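Local coordinates for polysaccharide biosynthesis protein CapD (Bacillus thuringiensis HD-771, PDB 6BWC), which takes part in making CMP-pseudaminic acid, binding NADP and UDP-N-acetylglucosamine, probably as a sugar-nucleotide-modifying enzyme of the short-chain dehydrogenase/reductase family, at residues 11-16 with 82-87; 124-129 with 164-169. The protein carries 2 engineered substitutions. One frame throughout, in Å; residues are numbered along the deposited sequence.

Contact 1. Residues 11-16 with 82-87; sequences LIIGGT and VFHVAA. With NAP (NADP nicotinamide-adenine-dinucleotide phosphate), chain N.
Phe83 N donates to Leu11 O at 2.8 Å, nearly straight at the hydrogen (171°), and the next rung is weaker, Ile13 N reaching Phe83 O at a bent 118°. Ile13 O then takes two amides, that of Val85 at 2.8 Å and, weakly, that of Ala86, so one carbonyl grips segment 82-87 where its strand ends. Past the type II turn of Ile12 to Gly15, with Gly14 at positive phi, Thr16 OG1 is hydrogen-bonded to NADP O3B at 2.6 Å and also to Ser39 OG. Ala86 CB meets the adenosine part of NADP, 3.3 Å from O4B. On the sheet face of Leu11, Ile13, Val82 and His84, Ile13 CD1 crosses Val82 at a slant, 3.8 Å from CG1; the His84 ring is held at NE2 by Thr109. On the face of Ile12 and Phe83, Ile12 CG2 lies 4.2 Å from Phe83 CB. Beyond the strand end, Ile13 CG2, anti to the backbone N, meets Ala86 CB at 4.0 Å, and Val85 CG2 lies 4.2 Å from Ile12 CG2. These strands and the turn into helix 18-29 form part of the dinucleotide-binding core, as in a Rossmann fold; the Gly15, Gly17, Gly20 pattern is consistent with it.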
loop_
_atom_site.group_PDB
_atom_site.type_symbol
_atom_site.label_atom_id
_atom_site.label_comp_id
_atom_site.label_asym_id
_atom_site.label_seq_id
_atom_site.Cartn_x
_atom_site.Cartn_y
_atom_site.Cartn_z
ATOM N N LEU C 11 1.261 -26.672 6.390
ATOM C CA LEU C 11 2.034 -25.455 6.666
ATOM C C LEU C 11 2.071 -25.224 8.177
ATOM O O LEU C 11 1.005 -25.158 8.810
ATOM C CB LEU C 11 1.395 -24.249 5.984
ATOM C CG LEU C 11 2.122 -22.905 6.039
ATOM C CD1 LEU C 11 3.421 -22.876 5.245
ATOM C CD2 LEU C 11 1.202 -21.824 5.503
ATOM N N ILE C 12 3.280 -25.134 8.752
ATOM C CA ILE C 12 3.464 -24.680 10.136
ATOM C C ILE C 12 4.060 -23.302 10.112
ATOM O O ILE C 12 5.289 -23.147 10.142
ATOM C CB ILE C 12 4.395 -25.568 10.979
ATOM C CG1 ILE C 12 4.014 -27.039 10.865
ATOM C CG2 ILE C 12 4.307 -25.144 12.436
ATOM C CD1 ILE C 12 5.013 -27.953 11.541
ATOM N N ILE C 13 3.169 -22.313 10.060
ATOM C CA ILE C 13 3.524 -20.883 10.139
ATOM C C ILE C 13 4.134 -20.623 11.519
ATOM O O ILE C 13 3.409 -20.568 12.519
ATOM C CB ILE C 13 2.281 -19.968 9.881
ATOM C CG1 ILE C 13 1.779 -20.123 8.432
ATOM C CG2 ILE C 13 2.571 -18.489 10.187
ATOM C CD1 ILE C 13 0.483 -19.410 8.138
ATOM N N GLY C 14 5.464 -20.486 11.550
ATOM C CA GLY C 14 6.251 -20.370 12.789
ATOM C C GLY C 14 6.822 -21.703 13.259
ATOM O O GLY C 14 6.885 -21.959 14.464
ATOM N N GLY C 15 7.260 -22.534 12.310
ATOM C CA GLY C 15 7.845 -23.843 12.605
ATOM C C GLY C 15 9.291 -23.856 13.079
ATOM O O GLY C 15 9.811 -24.916 13.410
ATOM N N THR C 16 9.970 -22.711 13.087
ATOM C CA THR C 16 11.339 -22.650 13.620
ATOM C C THR C 16 11.380 -22.565 15.140
ATOM O O THR C 16 12.397 -22.886 15.745
ATOM C CB THR C 16 12.171 -21.479 13.034
ATOM O OG1 THR C 16 11.456 -20.238 13.131
ATOM C CG2 THR C 16 12.540 -21.749 11.575
ATOM N N VAL C 82 -3.176 -25.795 8.080
ATOM C CA VAL C 82 -2.363 -24.639 8.503
ATOM C C VAL C 82 -2.269 -24.566 10.052
ATOM O O VAL C 82 -3.273 -24.469 10.737
ATOM C CB VAL C 82 -2.960 -23.311 7.929
ATOM C CG1 VAL C 82 -2.163 -22.092 8.352
ATOM C CG2 VAL C 82 -3.005 -23.346 6.412
ATOM N N PHE C 83 -1.056 -24.610 10.587
ATOM C CA PHE C 83 -0.825 -24.279 11.992
ATOM C C PHE C 83 -0.228 -22.860 12.118
ATOM O O PHE C 83 0.962 -22.663 11.803
ATOM C CB PHE C 83 0.150 -25.277 12.649
ATOM C CG PHE C 83 -0.346 -26.690 12.727
ATOM C CD1 PHE C 83 -1.065 -27.127 13.831
ATOM C CD2 PHE C 83 -0.020 -27.620 11.725
ATOM C CE1 PHE C 83 -1.484 -28.452 13.932
ATOM C CE2 PHE C 83 -0.439 -28.946 11.821
ATOM C CZ PHE C 83 -1.174 -29.359 12.927
ATOM N N HIS C 84 -1.040 -21.908 12.604
ATOM C CA HIS C 84 -0.611 -20.508 12.820
ATOM C C HIS C 84 -0.008 -20.314 14.241
ATOM O O HIS C 84 -0.674 -19.953 15.208
ATOM C CB HIS C 84 -1.766 -19.543 12.466
ATOM C CG HIS C 84 -1.538 -18.096 12.828
ATOM N ND1 HIS C 84 -0.290 -17.508 12.885
ATOM C CD2 HIS C 84 -2.425 -17.114 13.121
ATOM C CE1 HIS C 84 -0.418 -16.239 13.228
ATOM N NE2 HIS C 84 -1.703 -15.974 13.368
ATOM N N VAL C 85 1.300 -20.542 14.309
ATOM C CA VAL C 85 2.081 -20.577 15.544
ATOM C C VAL C 85 3.077 -19.373 15.687
ATOM O O VAL C 85 3.650 -19.140 16.774
ATOM C CB VAL C 85 2.820 -21.930 15.604
ATOM C CG1 VAL C 85 3.305 -22.236 17.018
ATOM C CG2 VAL C 85 1.896 -23.044 15.133
ATOM N N ALA C 86 3.271 -18.595 14.608
ATOM C CA ALA C 86 4.020 -17.324 14.681
ATOM C C ALA C 86 3.285 -16.197 15.450
ATOM O O ALA C 86 2.036 -16.086 15.393
ATOM C CB ALA C 86 4.415 -16.853 13.285
ATOM N N ALA C 87 4.099 -15.387 16.152
ATOM C CA ALA C 87 3.673 -14.261 17.015
ATOM C C ALA C 87 4.840 -13.682 17.810
ATOM O O ALA C 87 5.869 -14.323 18.038
ATOM C CB ALA C 87 2.579 -14.670 17.997
HETATM P PA NAP N . 8.724 -18.944 19.494
HETATM O O1A NAP N . 9.719 -19.993 19.904
HETATM O O2A NAP N . 9.170 -17.527 19.608
HETATM O O5B NAP N . 8.210 -19.225 18.013
HETATM C C5B NAP N . 7.816 -18.132 17.180
HETATM C C4B NAP N . 7.822 -18.580 15.722
HETATM O O4B NAP N . 7.252 -17.612 14.844
HETATM C C3B NAP N . 9.238 -18.753 15.242
HETATM O O3B NAP N . 9.166 -19.804 14.282
HETATM C C2B NAP N . 9.560 -17.413 14.633
HETATM O O2B NAP N . 10.674 -17.566 13.777
HETATM C C1B NAP N . 8.235 -17.071 13.951
HETATM N N9A NAP N . 7.862 -15.640 13.680
HETATM C C8A NAP N . 7.897 -14.545 14.494
HETATM N N7A NAP N . 7.431 -13.414 13.862
HETATM C C5A NAP N . 7.080 -13.789 12.620
HETATM C C6A NAP N . 6.526 -13.149 11.401
HETATM N N6A NAP N . 6.231 -11.842 11.358
HETATM N N1A NAP N . 6.309 -13.909 10.315
HETATM C C2A NAP N . 6.586 -15.225 10.289
HETATM N N3A NAP N . 7.096 -15.877 11.346
HETATM C C4A NAP N . 7.359 -15.240 12.514
HETATM O O3 NAP N . 7.317 -19.098 20.270
HETATM P PN NAP N . 6.653 -20.446 20.877
HETATM O O1N NAP N . 6.878 -21.648 19.971
HETATM O O2N NAP N . 6.978 -20.518 22.337
HETATM O O5D NAP N . 5.112 -20.055 20.878
HETATM C C5D NAP N . 4.349 -20.292 19.721
HETATM C C4D NAP N . 2.944 -19.723 19.897
HETATM O O4D NAP N . 2.450 -20.157 21.171
HETATM C C3D NAP N . 2.772 -18.194 19.854
HETATM O O3D NAP N . 1.672 -17.886 18.994
HETATM C C2D NAP N . 2.459 -17.785 21.274
HETATM O O2D NAP N . 1.558 -16.676 21.344
HETATM C C1D NAP N . 1.822 -19.056 21.837
HETATM N N1N NAP N . 1.953 -19.223 23.290
HETATM C C2N NAP N . 3.154 -19.563 23.785
HETATM C C3N NAP N . 3.395 -19.752 25.134
HETATM C C7N NAP N . 4.737 -20.096 25.681
HETATM O O7N NAP N . 4.890 -20.063 26.904
HETATM N N7N NAP N . 5.763 -20.404 24.884
HETATM C C4N NAP N . 2.264 -19.616 26.087
HETATM C C5N NAP N . 1.003 -19.235 25.442
HETATM C C6N NAP N . 0.884 -19.075 24.072
HETATM P P2B NAP N . 11.534 -16.298 13.277
HETATM O O1X NAP N . 12.726 -17.032 12.691
HETATM O O2X NAP N . 10.714 -15.640 12.187
HETATM O O3X NAP N . 11.800 -15.410 14.516
#

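Contact 2. Residues 124-129 with 164-169. With NAP (NADP nicotinamide-adenine-dinucleotide phosphate), chain N.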
loop_
_atom_site.group_PDB
_atom_site.type_symbol
_atom_site.label_atom_id
_atom_site.label_comp_id
_atom_site.label_asym_id
_atom_site.label_seq_id
_atom_site.Cartn_x
_atom_site.Cartn_y
_atom_site.Cartn_z
ATOM N N VAL C 124 -7.563 -24.521 9.948
ATOM C CA VAL C 124 -6.552 -23.675 10.559
ATOM C C VAL C 124 -6.706 -23.754 12.064
ATOM O O VAL C 124 -7.827 -23.676 12.577
ATOM C CB VAL C 124 -6.766 -22.209 10.195
ATOM C CG1 VAL C 124 -5.653 -21.336 10.779
ATOM C CG2 VAL C 124 -6.876 -22.072 8.687
ATOM N N VAL C 125 -5.579 -23.894 12.760
ATOM C CA VAL C 125 -5.532 -23.831 14.220
ATOM C C VAL C 125 -4.701 -22.631 14.619
ATOM O O VAL C 125 -3.515 -22.583 14.323
ATOM C CB VAL C 125 -4.928 -25.107 14.818
ATOM C CG1 VAL C 125 -4.666 -24.939 16.311
ATOM C CG2 VAL C 125 -5.871 -26.280 14.560
ATOM N N PHE C 126 -5.345 -21.660 15.255
ATOM C CA PHE C 126 -4.649 -20.536 15.851
ATOM C C PHE C 126 -4.208 -20.922 17.266
ATOM O O PHE C 126 -4.913 -21.640 18.010
ATOM C CB PHE C 126 -5.536 -19.285 15.887
ATOM C CG PHE C 126 -4.887 -18.100 16.562
ATOM C CD1 PHE C 126 -3.682 -17.596 16.091
ATOM C CD2 PHE C 126 -5.485 -17.478 17.652
ATOM C CE1 PHE C 126 -3.065 -16.514 16.698
ATOM C CE2 PHE C 126 -4.880 -16.395 18.271
ATOM C CZ PHE C 126 -3.662 -15.920 17.797
ATOM N N THR C 127 -3.049 -20.410 17.636
ATOM C CA THR C 127 -2.419 -20.730 18.883
ATOM C C THR C 127 -2.451 -19.454 19.725
ATOM O O THR C 127 -1.612 -18.554 19.552
ATOM C CB THR C 127 -1.020 -21.267 18.564
ATOM O OG1 THR C 127 -1.115 -22.683 18.398
ATOM C CG2 THR C 127 -0.061 -20.995 19.616
ATOM N N SER C 128 -3.454 -19.375 20.610
ATOM C CA SER C 128 -3.634 -18.227 21.532
ATOM C C SER C 128 -2.957 -18.541 22.840
ATOM O O SER C 128 -2.444 -19.648 23.018
ATOM C CB SER C 128 -5.118 -17.934 21.804
ATOM O OG SER C 128 -5.277 -16.755 22.574
ATOM N N SER C 129 -2.964 -17.552 23.738
ATOM C CA SER C 129 -2.538 -17.705 25.136
ATOM C C SER C 129 -3.708 -17.533 26.106
ATOM O O SER C 129 -4.730 -16.944 25.763
ATOM C CB SER C 129 -1.490 -16.656 25.467
ATOM O OG SER C 129 -1.282 -16.584 26.867
ATOM N N PHE C 164 -12.000 -22.825 11.136
ATOM C CA PHE C 164 -11.066 -22.101 12.013
ATOM C C PHE C 164 -11.257 -22.443 13.485
ATOM O O PHE C 164 -12.380 -22.532 13.960
ATOM C CB PHE C 164 -11.230 -20.608 11.832
ATOM C CG PHE C 164 -11.004 -20.137 10.423
ATOM C CD1 PHE C 164 -9.722 -19.832 9.982
ATOM C CD2 PHE C 164 -12.082 -19.990 9.540
ATOM C CE1 PHE C 164 -9.513 -19.390 8.682
ATOM C CE2 PHE C 164 -11.889 -19.552 8.248
ATOM C CZ PHE C 164 -10.606 -19.246 7.818
ATOM N N THR C 165 -10.161 -22.637 14.211
ATOM C CA THR C 165 -10.229 -23.027 15.611
ATOM C C THR C 165 -9.080 -22.426 16.385
ATOM O O THR C 165 -7.979 -22.287 15.860
ATOM C CB THR C 165 -10.101 -24.554 15.786
ATOM O OG1 THR C 165 -10.691 -25.237 14.673
ATOM C CG2 THR C 165 -10.765 -24.995 17.056
ATOM N N SER C 166 -9.329 -22.130 17.656
ATOM C CA SER C 166 -8.294 -21.684 18.560
ATOM C C SER C 166 -7.989 -22.729 19.638
ATOM O O SER C 166 -8.860 -23.428 20.137
ATOM C CB SER C 166 -8.710 -20.363 19.192
ATOM O OG SER C 166 -8.553 -19.318 18.254
ATOM N N VAL C 167 -6.720 -22.828 19.976
ATOM C CA VAL C 167 -6.234 -23.619 21.094
ATOM C C VAL C 167 -5.820 -22.532 22.095
ATOM O O VAL C 167 -5.902 -21.361 21.737
ATOM C CB VAL C 167 -5.128 -24.550 20.551
ATOM C CG1 VAL C 167 -3.858 -24.507 21.348
ATOM C CG2 VAL C 167 -5.657 -25.958 20.438
ATOM N N ARG C 168 -5.443 -22.849 23.337
ATOM C CA ARG C 168 -5.121 -21.779 24.308
ATOM C C ARG C 168 -4.189 -22.282 25.394
ATOM O O ARG C 168 -4.565 -23.083 26.249
ATOM C CB ARG C 168 -6.416 -21.202 24.902
ATOM C CG ARG C 168 -6.370 -19.763 25.426
ATOM C CD ARG C 168 -7.663 -19.431 26.199
ATOM N NE ARG C 168 -8.697 -18.710 25.432
ATOM C CZ ARG C 168 -9.921 -18.386 25.883
ATOM N NH1 ARG C 168 -10.329 -18.720 27.100
ATOM N NH2 ARG C 168 -10.762 -17.711 25.120
ATOM N N PHE C 169 -2.960 -21.795 25.343
ATOM C CA PHE C 169 -1.851 -22.343 26.133
ATOM C C PHE C 169 -1.644 -21.598 27.454
ATOM O O PHE C 169 -2.029 -20.425 27.607
ATOM C CB PHE C 169 -0.503 -22.220 25.367
ATOM C CG PHE C 169 -0.407 -22.971 24.054
ATOM C CD1 PHE C 169 0.453 -22.501 23.069
ATOM C CD2 PHE C 169 -1.118 -24.135 23.799
ATOM C CE1 PHE C 169 0.603 -23.166 21.861
ATOM C CE2 PHE C 169 -0.971 -24.805 22.590
ATOM C CZ PHE C 169 -0.114 -24.314 21.615
HETATM P PA NAP N . 8.724 -18.944 19.494
HETATM O O1A NAP N . 9.719 -19.993 19.904
HETATM O O2A NAP N . 9.170 -17.527 19.608
HETATM O O5B NAP N . 8.210 -19.225 18.013
HETATM C C5B NAP N . 7.816 -18.132 17.180
HETATM C C4B NAP N . 7.822 -18.580 15.722
HETATM O O4B NAP N . 7.252 -17.612 14.844
HETATM C C3B NAP N . 9.238 -18.753 15.242
HETATM O O3B NAP N . 9.166 -19.804 14.282
HETATM C C2B NAP N . 9.560 -17.413 14.633
HETATM O O2B NAP N . 10.674 -17.566 13.777
HETATM C C1B NAP N . 8.235 -17.071 13.951
HETATM N N9A NAP N . 7.862 -15.640 13.680
HETATM C C8A NAP N . 7.897 -14.545 14.494
HETATM N N7A NAP N . 7.431 -13.414 13.862
HETATM C C5A NAP N . 7.080 -13.789 12.620
HETATM C C6A NAP N . 6.526 -13.149 11.401
HETATM N N6A NAP N . 6.231 -11.842 11.358
HETATM N N1A NAP N . 6.309 -13.909 10.315
HETATM C C2A NAP N . 6.586 -15.225 10.289
HETATM N N3A NAP N . 7.096 -15.877 11.346
HETATM C C4A NAP N . 7.359 -15.240 12.514
HETATM O O3 NAP N . 7.317 -19.098 20.270
HETATM P PN NAP N . 6.653 -20.446 20.877
HETATM O O1N NAP N . 6.878 -21.648 19.971
HETATM O O2N NAP N . 6.978 -20.518 22.337
HETATM O O5D NAP N . 5.112 -20.055 20.878
HETATM C C5D NAP N . 4.349 -20.292 19.721
HETATM C C4D NAP N . 2.944 -19.723 19.897
HETATM O O4D NAP N . 2.450 -20.157 21.171
HETATM C C3D NAP N . 2.772 -18.194 19.854
HETATM O O3D NAP N . 1.672 -17.886 18.994
HETATM C C2D NAP N . 2.459 -17.785 21.274
HETATM O O2D NAP N . 1.558 -16.676 21.344
HETATM C C1D NAP N . 1.822 -19.056 21.837
HETATM N N1N NAP N . 1.953 -19.223 23.290
HETATM C C2N NAP N . 3.154 -19.563 23.785
HETATM C C3N NAP N . 3.395 -19.752 25.134
HETATM C C7N NAP N . 4.737 -20.096 25.681
HETATM O O7N NAP N . 4.890 -20.063 26.904
HETATM N N7N NAP N . 5.763 -20.404 24.884
HETATM C C4N NAP N . 2.264 -19.616 26.087
HETATM C C5N NAP N . 1.003 -19.235 25.442
HETATM C C6N NAP N . 0.884 -19.075 24.072
HETATM P P2B NAP N . 11.534 -16.298 13.277
HETATM O O1X NAP N . 12.726 -17.032 12.691
HETATM O O2X NAP N . 10.714 -15.640 12.187
HETATM O O3X NAP N . 11.800 -15.410 14.516
#
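Val124 and Phe164 lie side by side and point the same way, with Val124 CG2 3.8 Å from Phe164 ring atom CE1. They start a run of six parallel bridges that closes the beta-alpha-beta crossover of strand 123-129, helix 138-156 and strand 163-169 in the Rossmann sheet; the short strand axes are turned 34° apart. The straightest backbone bonds include Val167 N to Phe126 O, 166° at the hydrogen, whereas Ser128 N to Val167 O is long and weak.

On the face shared with Val124 and covered by helices 98-118 and 138-156, Phe126 has CG anti to the backbone N (chi1 177°), which leads its ring away from strand 163-169. Ser166 OG comes in at the ring's edge, in its plane, 3.6 Å from Phe126 CD2. Further along, Arg168 sets CG 3.3 Å from Ser129 O, and its chain, bent at chi3, carries the guanidinium away from strand 123-129 to salt bridges with Glu147 and Glu280. Glu147 also bonds Ser128 OG, tying both strand ends to the crossover helix.

The opposite face carries Val125, Val167, Thr127 and Phe169, with helix 207-220 packed on it. Ser129 projects on this side too: its OG bonds O4' of UDP-N-acetylglucosamine and its CB sits 3.6 Å from nicotinamide C5N. With Tyr139 and Lys143 in a YxxxK sequence, this is consistent with the Ser-Tyr-Lys site of short-chain dehydrogenases; Lys143 bonds Thr127 O. Phe169 meets the cofactor from its own strand, CB 3.3 Å from C5N, and presents its ring edge to the nicotinamide ribose, where O4D lies in the ring plane 3.6 Å from Phe169 CE1.

In the fold
Contact 1 closes before contact 2 opens along the chain, and their centres are 11 Å apart in one mixed sheet, whose parallel part runs 59-63, 34-39, 9-13, 81-84, 123-129, 163-169, 226-229. Strands 81-84 and 123-129 are neighbours, so the contacts join directly: His84 N lies 3.1 Å from Val125 O and Val82 O equally far from Val125 N, both probable hydrogen bonds, while the His84 and Phe126 rings meet at about 40°. Contact 1 meets the adenosine part of NADP and, through Val85 and Ala87, the nicotinamide ribose; contact 2 meets that ribose and the nicotinamide ring. The C-terminal ends of neighbouring strands thus border the cofactor, and Ser129 of contact 2 also reaches the sugar nucleotide.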